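Local coordinates for esterase D (PDB 3DKR), which probably hydrolyses carboxylic esters as a serine esterase of the alpha/beta-hydrolase fold, at residues A[36-41]-A[227-232]; A[94-99]-A[117-122]; A[126-131]-A[171-176]. All blocks are in the same frame, centred on the assembly; numbering follows the deposited sequence.

Contact 1: A[36-41]-A[227-232]; sequences NDMNFM and VITVNS
In this alpha/beta hydrolase the loop that follows His-226, predicted to be the histidine of the charge relay, is fastened by Thr-229 and Val-230 to the start of helix 39-47 and the turn before it. Thr-229 OG1 donates to the backbone carbonyl of Asp-37, 2.8 Å to its O, reaching it from 23° off the carbonyl plane. With chi1 at 51° the hydroxyl sits between the backbone N and the carbonyl carbon of its own residue, while CG2 is turned to the sulfur of Met-38, SD to CG2 4.0 Å. Asp-37 O is gripped twice, because water 1 donates to it as well; the same water donates to Thr-229 O and accepts from Met-41 N at the beginning of the helix. The edge of the Phe-40 ring meets Val-230 O, CE2 to O 3.4 Å, and the same CE2 touches Val-230 CG1 at 4.1 Å; this ring also meets that of His-234 and touches Glu-238 of helix 234-246. The other branch, Val-230 CG2, packs on Asp-37 O at 3.5 Å. The carboxylate of Asp-37 is bound elsewhere, OD2 accepting from the backbone N of Ala-30 and Ser-34. A valine in place of Thr-229 would probably leave Asp-37 O with the water as its remaining partner here and let the loop shift against the helix start. The mixture of polar and apolar contacts implies that the loop after His-226 is probably held by both the Thr-229 hydroxyl and the packing of Val-230 and Phe-40.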
loop_
_atom_site.group_PDB
_atom_site.type_symbol
_atom_site.label_atom_id
_atom_site.label_comp_id
_atom_site.label_asym_id
_atom_site.label_seq_id
_atom_site.Cartn_x
_atom_site.Cartn_y
_atom_site.Cartn_z
ATOM N N ASN A 36 11.058 1.921 1.084
ATOM C CA ASN A 36 11.760 1.782 -0.199
ATOM C C ASN A 36 10.841 1.463 -1.377
ATOM O O ASN A 36 11.142 1.819 -2.527
ATOM C CB ASN A 36 12.845 0.715 -0.121
ATOM C CG ASN A 36 13.999 1.109 0.791
ATOM O OD1 ASN A 36 14.565 0.257 1.498
ATOM N ND2 ASN A 36 14.366 2.377 0.766
ATOM N N ASP A 37 9.713 0.802 -1.087
ATOM C CA ASP A 37 8.707 0.468 -2.096
ATOM C C ASP A 37 8.236 1.730 -2.828
ATOM O O ASP A 37 7.785 1.662 -3.962
ATOM C CB ASP A 37 7.461 -0.158 -1.449
ATOM C CG ASP A 37 7.715 -1.502 -0.771
ATOM O OD1 ASP A 37 8.744 -2.160 -1.035
ATOM O OD2 ASP A 37 6.845 -1.881 0.041
ATOM N N MET A 38 8.350 2.874 -2.155
ATOM C CA MET A 38 7.766 4.118 -2.640
ATOM C C MET A 38 8.803 5.170 -3.051
ATOM O O MET A 38 8.432 6.304 -3.365
ATOM C CB MET A 38 6.839 4.709 -1.564
ATOM C CG MET A 38 5.626 3.843 -1.222
ATOM S SD MET A 38 4.554 3.665 -2.651
ATOM C CE MET A 38 3.176 2.765 -1.926
ATOM N N ASN A 39 10.096 4.827 -3.058
ATOM C CA ASN A 39 11.126 5.825 -3.395
ATOM C C ASN A 39 10.893 6.486 -4.752
ATOM O O ASN A 39 10.908 7.713 -4.863
ATOM C CB ASN A 39 12.527 5.198 -3.411
ATOM C CG ASN A 39 12.992 4.757 -2.050
ATOM O OD1 ASN A 39 12.387 5.092 -1.024
ATOM N ND2 ASN A 39 14.102 3.987 -2.021
ATOM N N PHE A 40 10.682 5.688 -5.787
ATOM C CA PHE A 40 10.510 6.265 -7.128
ATOM C C PHE A 40 9.246 7.130 -7.188
ATOM O O PHE A 40 9.264 8.236 -7.737
ATOM C CB PHE A 40 10.409 5.209 -8.222
ATOM C CG PHE A 40 11.613 4.293 -8.343
ATOM C CD1 PHE A 40 12.849 4.588 -7.764
ATOM C CD2 PHE A 40 11.480 3.124 -9.072
ATOM C CE1 PHE A 40 13.922 3.693 -7.902
ATOM C CE2 PHE A 40 12.539 2.251 -9.224
ATOM C CZ PHE A 40 13.756 2.530 -8.654
ATOM N N MET A 41 8.147 6.611 -6.647
ATOM C CA MET A 41 6.857 7.317 -6.697
ATOM C C MET A 41 6.963 8.639 -5.951
ATOM O O MET A 41 6.575 9.714 -6.458
ATOM C CB MET A 41 5.741 6.434 -6.114
ATOM C CG MET A 41 4.373 7.121 -5.898
ATOM S SD MET A 41 3.627 7.699 -7.443
ATOM C CE MET A 41 3.258 6.134 -8.241
ATOM N N VAL A 227 4.949 -5.327 -8.001
ATOM C CA VAL A 227 5.345 -4.064 -7.362
ATOM C C VAL A 227 5.552 -3.007 -8.434
ATOM O O VAL A 227 6.682 -2.653 -8.791
ATOM C CB VAL A 227 6.566 -4.210 -6.432
ATOM C CG1 VAL A 227 6.831 -2.898 -5.674
ATOM C CG2 VAL A 227 6.347 -5.360 -5.424
ATOM N N ILE A 228 4.431 -2.491 -8.936
ATOM C CA ILE A 228 4.441 -1.558 -10.047
ATOM C C ILE A 228 5.026 -0.174 -9.713
ATOM O O ILE A 228 5.288 0.610 -10.620
ATOM C CB ILE A 228 3.046 -1.420 -10.716
ATOM C CG1 ILE A 228 1.973 -0.961 -9.724
ATOM C CG2 ILE A 228 2.646 -2.737 -11.371
ATOM C CD1 ILE A 228 0.660 -0.591 -10.420
ATOM N N THR A 229 5.261 0.107 -8.436
ATOM C CA THR A 229 5.934 1.340 -8.037
ATOM C C THR A 229 7.446 1.273 -8.254
ATOM O O THR A 229 8.133 2.304 -8.193
ATOM C CB THR A 229 5.692 1.644 -6.555
ATOM O OG1 THR A 229 6.000 0.478 -5.788
ATOM C CG2 THR A 229 4.229 2.053 -6.317
ATOM N N VAL A 230 7.973 0.063 -8.468
ATOM C CA VAL A 230 9.418 -0.143 -8.605
ATOM C C VAL A 230 9.818 -0.723 -9.969
ATOM O O VAL A 230 10.902 -0.423 -10.478
ATOM C CB VAL A 230 9.939 -1.049 -7.454
ATOM C CG1 VAL A 230 11.403 -1.387 -7.619
ATOM C CG2 VAL A 230 9.705 -0.369 -6.130
ATOM N N ASN A 231 8.965 -1.559 -10.559
ATOM C CA ASN A 231 9.327 -2.253 -11.805
ATOM C C ASN A 231 9.057 -1.392 -13.031
ATOM O O ASN A 231 8.776 -0.203 -12.898
ATOM C CB ASN A 231 8.658 -3.633 -11.874
ATOM C CG ASN A 231 7.141 -3.557 -11.981
ATOM O OD1 ASN A 231 6.586 -2.637 -12.576
ATOM N ND2 ASN A 231 6.468 -4.562 -11.411
ATOM N N SER A 232 9.155 -1.973 -14.234
ATOM C CA SER A 232 9.075 -1.170 -15.458
ATOM C C SER A 232 7.767 -0.413 -15.643
ATOM O O SER A 232 7.700 0.501 -16.457
ATOM C CB SER A 232 9.332 -2.037 -16.702
ATOM O OG SER A 232 8.362 -3.054 -16.798
HETATM O O HOH W 1 8.537 3.672 -5.833
#

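Contact 2: A[94-99]-A[117-122]; sequences KVFVFG and ITAGGV
Segments 94-99 and 117-122 run side by side as parallel strands, their axes 6° apart in direction and 4.6 Å from each other. Four backbone hydrogen bonds join them, from Thr-118 N to Val-95 O, Val-97 N to Ala-119 O, Gly-121 N to Val-97 O (2.9 Å) and Gly-99 N to Gly-121 O. They belong to a beta-alpha-beta crossover through helix 101-113, in the middle of the alpha/beta-hydrolase sheet; strand 94-99 leads to Ser-101, the predicted nucleophile. Both phenylalanines project on the side covered by helix 234-246. The ring of Phe-96 has Thr-118 CB over one face. With its CG beside the backbone N (chi1 -65°), CD1 and CE1 come against the methyl of Ala-119, CE1 to CB 3.6 Å. The CD1 and CE1 atoms of Phe-98 approach the backbone of Gly-120 and Gly-121 obliquely, CD1 3.6 Å from Gly-121 N, and the ring also meets that of Phe-123. On the opposite side Val-97 and Ile-117 cross at about a right angle through their CG2 methyls, beneath helices 74-89 and 101-113. A CB on Gly-120 would project to that side and run into Val-97 O. Ala-119 N, buried here, has no hydrogen-bonding partner. Near Lys-94, water 2 accepts from Val-95 N at 2.9 Å and is hydrogen-bonded to Thr-118 OG1 at 2.8 Å, bridging the two segments.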
loop_
_atom_site.group_PDB
_atom_site.type_symbol
_atom_site.label_atom_id
_atom_site.label_comp_id
_atom_site.label_asym_id
_atom_site.label_seq_id
_atom_site.Cartn_x
_atom_site.Cartn_y
_atom_site.Cartn_z
ATOM N N LYS A 94 -4.975 19.951 0.500
ATOM C CA LYS A 94 -5.522 18.702 -0.042
ATOM C C LYS A 94 -4.578 17.554 0.223
ATOM O O LYS A 94 -3.359 17.716 0.128
ATOM C CB LYS A 94 -5.772 18.833 -1.544
ATOM C CG LYS A 94 -6.792 19.922 -1.898
ATOM C CD LYS A 94 -7.223 19.826 -3.358
ATOM C CE LYS A 94 -8.163 20.959 -3.768
ATOM N NZ LYS A 94 -8.662 20.821 -5.168
ATOM N N VAL A 95 -5.153 16.401 0.558
ATOM C CA VAL A 95 -4.364 15.201 0.843
ATOM C C VAL A 95 -4.959 14.022 0.082
ATOM O O VAL A 95 -6.175 13.838 0.065
ATOM C CB VAL A 95 -4.335 14.917 2.347
ATOM C CG1 VAL A 95 -3.801 13.510 2.629
ATOM C CG2 VAL A 95 -3.489 15.973 3.070
ATOM N N PHE A 96 -4.068 13.244 -0.530
ATOM C CA PHE A 96 -4.389 11.996 -1.209
ATOM C C PHE A 96 -3.683 10.859 -0.463
ATOM O O PHE A 96 -2.624 11.068 0.104
ATOM C CB PHE A 96 -3.885 12.031 -2.640
ATOM C CG PHE A 96 -4.563 13.061 -3.508
ATOM C CD1 PHE A 96 -5.532 12.677 -4.422
ATOM C CD2 PHE A 96 -4.253 14.406 -3.396
ATOM C CE1 PHE A 96 -6.168 13.630 -5.221
ATOM C CE2 PHE A 96 -4.898 15.360 -4.196
ATOM C CZ PHE A 96 -5.849 14.956 -5.099
ATOM N N VAL A 97 -4.274 9.675 -0.475
ATOM C CA VAL A 97 -3.691 8.507 0.200
ATOM C C VAL A 97 -3.750 7.304 -0.721
ATOM O O VAL A 97 -4.829 6.950 -1.203
ATOM C CB VAL A 97 -4.463 8.197 1.480
ATOM C CG1 VAL A 97 -3.794 7.052 2.249
ATOM C CG2 VAL A 97 -4.604 9.491 2.319
ATOM N N PHE A 98 -2.591 6.671 -0.937
ATOM C CA PHE A 98 -2.480 5.493 -1.808
ATOM C C PHE A 98 -1.643 4.430 -1.123
ATOM O O PHE A 98 -0.814 4.744 -0.284
ATOM C CB PHE A 98 -1.772 5.826 -3.129
ATOM C CG PHE A 98 -2.373 6.976 -3.887
ATOM C CD1 PHE A 98 -3.461 6.776 -4.734
ATOM C CD2 PHE A 98 -1.799 8.238 -3.823
ATOM C CE1 PHE A 98 -3.998 7.825 -5.454
ATOM C CE2 PHE A 98 -2.350 9.296 -4.521
ATOM C CZ PHE A 98 -3.431 9.078 -5.353
ATOM N N GLY A 99 -1.819 3.186 -1.546
ATOM C CA GLY A 99 -0.978 2.104 -1.048
ATOM C C GLY A 99 -0.882 0.932 -1.986
ATOM O O GLY A 99 -1.612 0.854 -2.977
ATOM N N ILE A 117 -9.979 13.827 3.573
ATOM C CA ILE A 117 -9.228 13.263 2.438
ATOM C C ILE A 117 -9.895 13.551 1.085
ATOM O O ILE A 117 -11.066 13.240 0.874
ATOM C CB ILE A 117 -9.033 11.734 2.586
ATOM C CG1 ILE A 117 -8.371 11.400 3.927
ATOM C CG2 ILE A 117 -8.190 11.198 1.418
ATOM C CD1 ILE A 117 -8.414 9.894 4.302
ATOM N N THR A 118 -9.145 14.134 0.157
ATOM C CA THR A 118 -9.687 14.484 -1.161
ATOM C C THR A 118 -9.956 13.267 -2.035
ATOM O O THR A 118 -11.008 13.177 -2.656
ATOM C CB THR A 118 -8.728 15.437 -1.893
ATOM O OG1 THR A 118 -8.706 16.683 -1.185
ATOM C CG2 THR A 118 -9.135 15.681 -3.340
ATOM N N ALA A 119 -8.990 12.348 -2.101
ATOM C CA ALA A 119 -9.101 11.182 -2.959
ATOM C C ALA A 119 -7.962 10.216 -2.619
ATOM O O ALA A 119 -7.124 10.514 -1.771
ATOM C CB ALA A 119 -9.061 11.586 -4.422
ATOM N N GLY A 120 -7.946 9.059 -3.251
ATOM C CA GLY A 120 -6.929 8.065 -2.905
ATOM C C GLY A 120 -7.170 6.799 -3.667
ATOM O O GLY A 120 -7.930 6.790 -4.625
ATOM N N GLY A 121 -6.520 5.717 -3.260
ATOM C CA GLY A 121 -6.702 4.452 -3.953
ATOM C C GLY A 121 -5.551 3.487 -3.763
ATOM O O GLY A 121 -4.815 3.563 -2.775
ATOM N N VAL A 122 -5.410 2.573 -4.713
ATOM C CA VAL A 122 -4.506 1.455 -4.572
ATOM C C VAL A 122 -3.643 1.268 -5.812
ATOM O O VAL A 122 -4.048 1.595 -6.930
ATOM C CB VAL A 122 -5.260 0.151 -4.266
ATOM C CG1 VAL A 122 -6.232 0.350 -3.075
ATOM C CG2 VAL A 122 -6.013 -0.341 -5.501
HETATM O O HOH W 2 -7.861 16.722 1.483
#

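Contact 3: A[126-131]-A[171-176]; sequences PILPGK and QFATTV
Leu-128 reaches from the loop after strand 119-122 to Ala-173 and Thr-174 on helix 155-178. From CB its chain steps to CG, which lies anti to the carbonyl carbon (chi1 -74°); CB and CG themselves stay clear of the helix, and the branch at CG decides the contact. CD2 points at the helix, 3.6 Å from Ala-173 CB and 3.9 Å from Thr-174 N, so one methyl covers the link between two successive residues. CD1 takes the other direction and meets neither of them. The methyl of Ala-173 is pressed from a second side by Ile-127 O, 3.1 Å from its CB; that carbonyl is buried and has no hydrogen-bonding partner. Further along, the ring of Pro-129 leans on the methyl of Thr-174, CD to CG2 3.7 Å. Thr-174 OG1 is turned back to its own helix, where it donates to Gln-171 O at 2.7 Å, and this bond probably helps keep CG2 toward the proline. Leu-128 and Pro-129 are the first two residues of a type II beta turn that ends at Lys-131. The small side chain of Ala-173 lets the loop backbone come close, while Ile-127 brings its side chain to about 4 Å from that of Ser-101, the predicted nucleophile, and from an acetate ion, probably from the crystallisation liquor, a position consistent with the wall of an alpha/beta-hydrolase active-site pocket.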
loop_
_atom_site.group_PDB
_atom_site.type_symbol
_atom_site.label_atom_id
_atom_site.label_comp_id
_atom_site.label_asym_id
_atom_site.label_seq_id
_atom_site.Cartn_x
_atom_site.Cartn_y
_atom_site.Cartn_z
ATOM N N PRO A 126 -6.365 -5.703 -2.884
ATOM C CA PRO A 126 -6.196 -6.023 -1.476
ATOM C C PRO A 126 -5.844 -7.482 -1.240
ATOM O O PRO A 126 -5.991 -8.319 -2.135
ATOM C CB PRO A 126 -7.574 -5.691 -0.878
ATOM C CG PRO A 126 -8.525 -5.813 -2.010
ATOM C CD PRO A 126 -7.768 -5.392 -3.225
ATOM N N ILE A 127 -5.408 -7.755 -0.011
ATOM C CA ILE A 127 -5.121 -9.091 0.471
ATOM C C ILE A 127 -6.413 -9.628 1.050
ATOM O O ILE A 127 -6.821 -9.210 2.137
ATOM C CB ILE A 127 -4.015 -9.037 1.544
ATOM C CG1 ILE A 127 -2.726 -8.463 0.943
ATOM C CG2 ILE A 127 -3.761 -10.420 2.145
ATOM C CD1 ILE A 127 -1.657 -8.143 1.948
ATOM N N LEU A 128 -7.052 -10.526 0.301
ATOM C CA LEU A 128 -8.345 -11.126 0.680
ATOM C C LEU A 128 -8.267 -12.653 0.711
ATOM O O LEU A 128 -7.447 -13.261 0.022
ATOM C CB LEU A 128 -9.445 -10.670 -0.291
ATOM C CG LEU A 128 -9.891 -9.221 -0.095
ATOM C CD1 LEU A 128 -10.753 -8.772 -1.264
ATOM C CD2 LEU A 128 -10.665 -9.021 1.207
ATOM N N PRO A 129 -9.146 -13.294 1.493
ATOM C CA PRO A 129 -8.979 -14.736 1.700
ATOM C C PRO A 129 -9.087 -15.523 0.405
ATOM O O PRO A 129 -10.021 -15.311 -0.379
ATOM C CB PRO A 129 -10.089 -15.095 2.693
ATOM C CG PRO A 129 -11.075 -13.963 2.606
ATOM C CD PRO A 129 -10.289 -12.747 2.247
ATOM N N GLY A 130 -8.094 -16.381 0.174
ATOM C CA GLY A 130 -8.065 -17.281 -0.966
ATOM C C GLY A 130 -7.537 -16.691 -2.257
ATOM O O GLY A 130 -7.456 -17.401 -3.264
ATOM N N LYS A 131 -7.146 -15.413 -2.226
ATOM C CA LYS A 131 -6.819 -14.658 -3.444
ATOM C C LYS A 131 -5.383 -14.144 -3.494
ATOM O O LYS A 131 -5.098 -13.126 -4.146
ATOM C CB LYS A 131 -7.777 -13.479 -3.555
ATOM C CG LYS A 131 -9.242 -13.867 -3.450
ATOM C CD LYS A 131 -9.655 -14.734 -4.600
ATOM C CE LYS A 131 -11.179 -14.855 -4.727
ATOM N NZ LYS A 131 -11.547 -15.572 -5.975
ATOM N N GLN A 171 -8.976 -10.996 7.352
ATOM C CA GLN A 171 -10.139 -10.639 8.161
ATOM C C GLN A 171 -10.357 -9.119 8.161
ATOM O O GLN A 171 -11.458 -8.619 7.912
ATOM C CB GLN A 171 -9.953 -11.188 9.580
ATOM C CG GLN A 171 -11.015 -10.750 10.570
ATOM C CD GLN A 171 -10.907 -11.479 11.913
ATOM O OE1 GLN A 171 -10.124 -12.429 12.064
ATOM N NE2 GLN A 171 -11.693 -11.036 12.887
ATOM N N PHE A 172 -9.289 -8.379 8.430
ATOM C CA PHE A 172 -9.364 -6.914 8.461
ATOM C C PHE A 172 -9.818 -6.401 7.106
ATOM O O PHE A 172 -10.646 -5.484 6.993
ATOM C CB PHE A 172 -7.979 -6.360 8.795
ATOM C CG PHE A 172 -7.971 -4.880 9.066
ATOM C CD1 PHE A 172 -7.982 -4.387 10.360
ATOM C CD2 PHE A 172 -7.963 -3.982 8.024
ATOM C CE1 PHE A 172 -7.993 -3.017 10.596
ATOM C CE2 PHE A 172 -7.952 -2.620 8.265
ATOM C CZ PHE A 172 -7.975 -2.147 9.536
ATOM N N ALA A 173 -9.262 -6.997 6.060
ATOM C CA ALA A 173 -9.588 -6.613 4.686
ATOM C C ALA A 173 -11.053 -6.898 4.310
ATOM O O ALA A 173 -11.671 -6.126 3.563
ATOM C CB ALA A 173 -8.630 -7.307 3.699
ATOM N N THR A 174 -11.621 -8.003 4.800
ATOM C CA THR A 174 -13.025 -8.275 4.483
ATOM C C THR A 174 -13.939 -7.194 5.057
ATOM O O THR A 174 -14.936 -6.820 4.445
ATOM C CB THR A 174 -13.510 -9.678 4.966
ATOM O OG1 THR A 174 -13.400 -9.802 6.385
ATOM C CG2 THR A 174 -12.731 -10.814 4.258
ATOM N N THR A 175 -13.587 -6.660 6.218
ATOM C CA THR A 175 -14.406 -5.601 6.817
ATOM C C THR A 175 -14.304 -4.324 5.987
ATOM O O THR A 175 -15.312 -3.666 5.703
ATOM C CB THR A 175 -13.988 -5.350 8.244
ATOM O OG1 THR A 175 -14.232 -6.554 8.993
ATOM C CG2 THR A 175 -14.756 -4.169 8.845
ATOM N N VAL A 176 -13.088 -3.984 5.572
ATOM C CA VAL A 176 -12.900 -2.865 4.659
ATOM C C VAL A 176 -13.698 -3.062 3.373
ATOM O O VAL A 176 -14.373 -2.139 2.909
ATOM C CB VAL A 176 -11.395 -2.627 4.356
ATOM C CG1 VAL A 176 -11.225 -1.525 3.297
ATOM C CG2 VAL A 176 -10.651 -2.266 5.629
#

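Contact 2 is the core of the three, a buried pairing of neighbouring central strands held mainly by parallel-strand backbone bonds and aromatic packing. Contacts 1 and 3 are partly buried and lie on opposite sides of the chain's centre: contact 1 sets a loop against the turn and first residues of helix 39-47, contact 3 a loop against the body of helix 155-178. Contact 1 relies on a hydroxyl and a shared water as well as packing, whereas contact 3 has no hydrogen bond across it and rests on van der Waals packing. Contact 1 reaches contact 2 directly, Met-38 CE lying 4.3 Å from Gly-99 CA. All three approach the predicted catalytic residues, from the sheet and from loops on two sides.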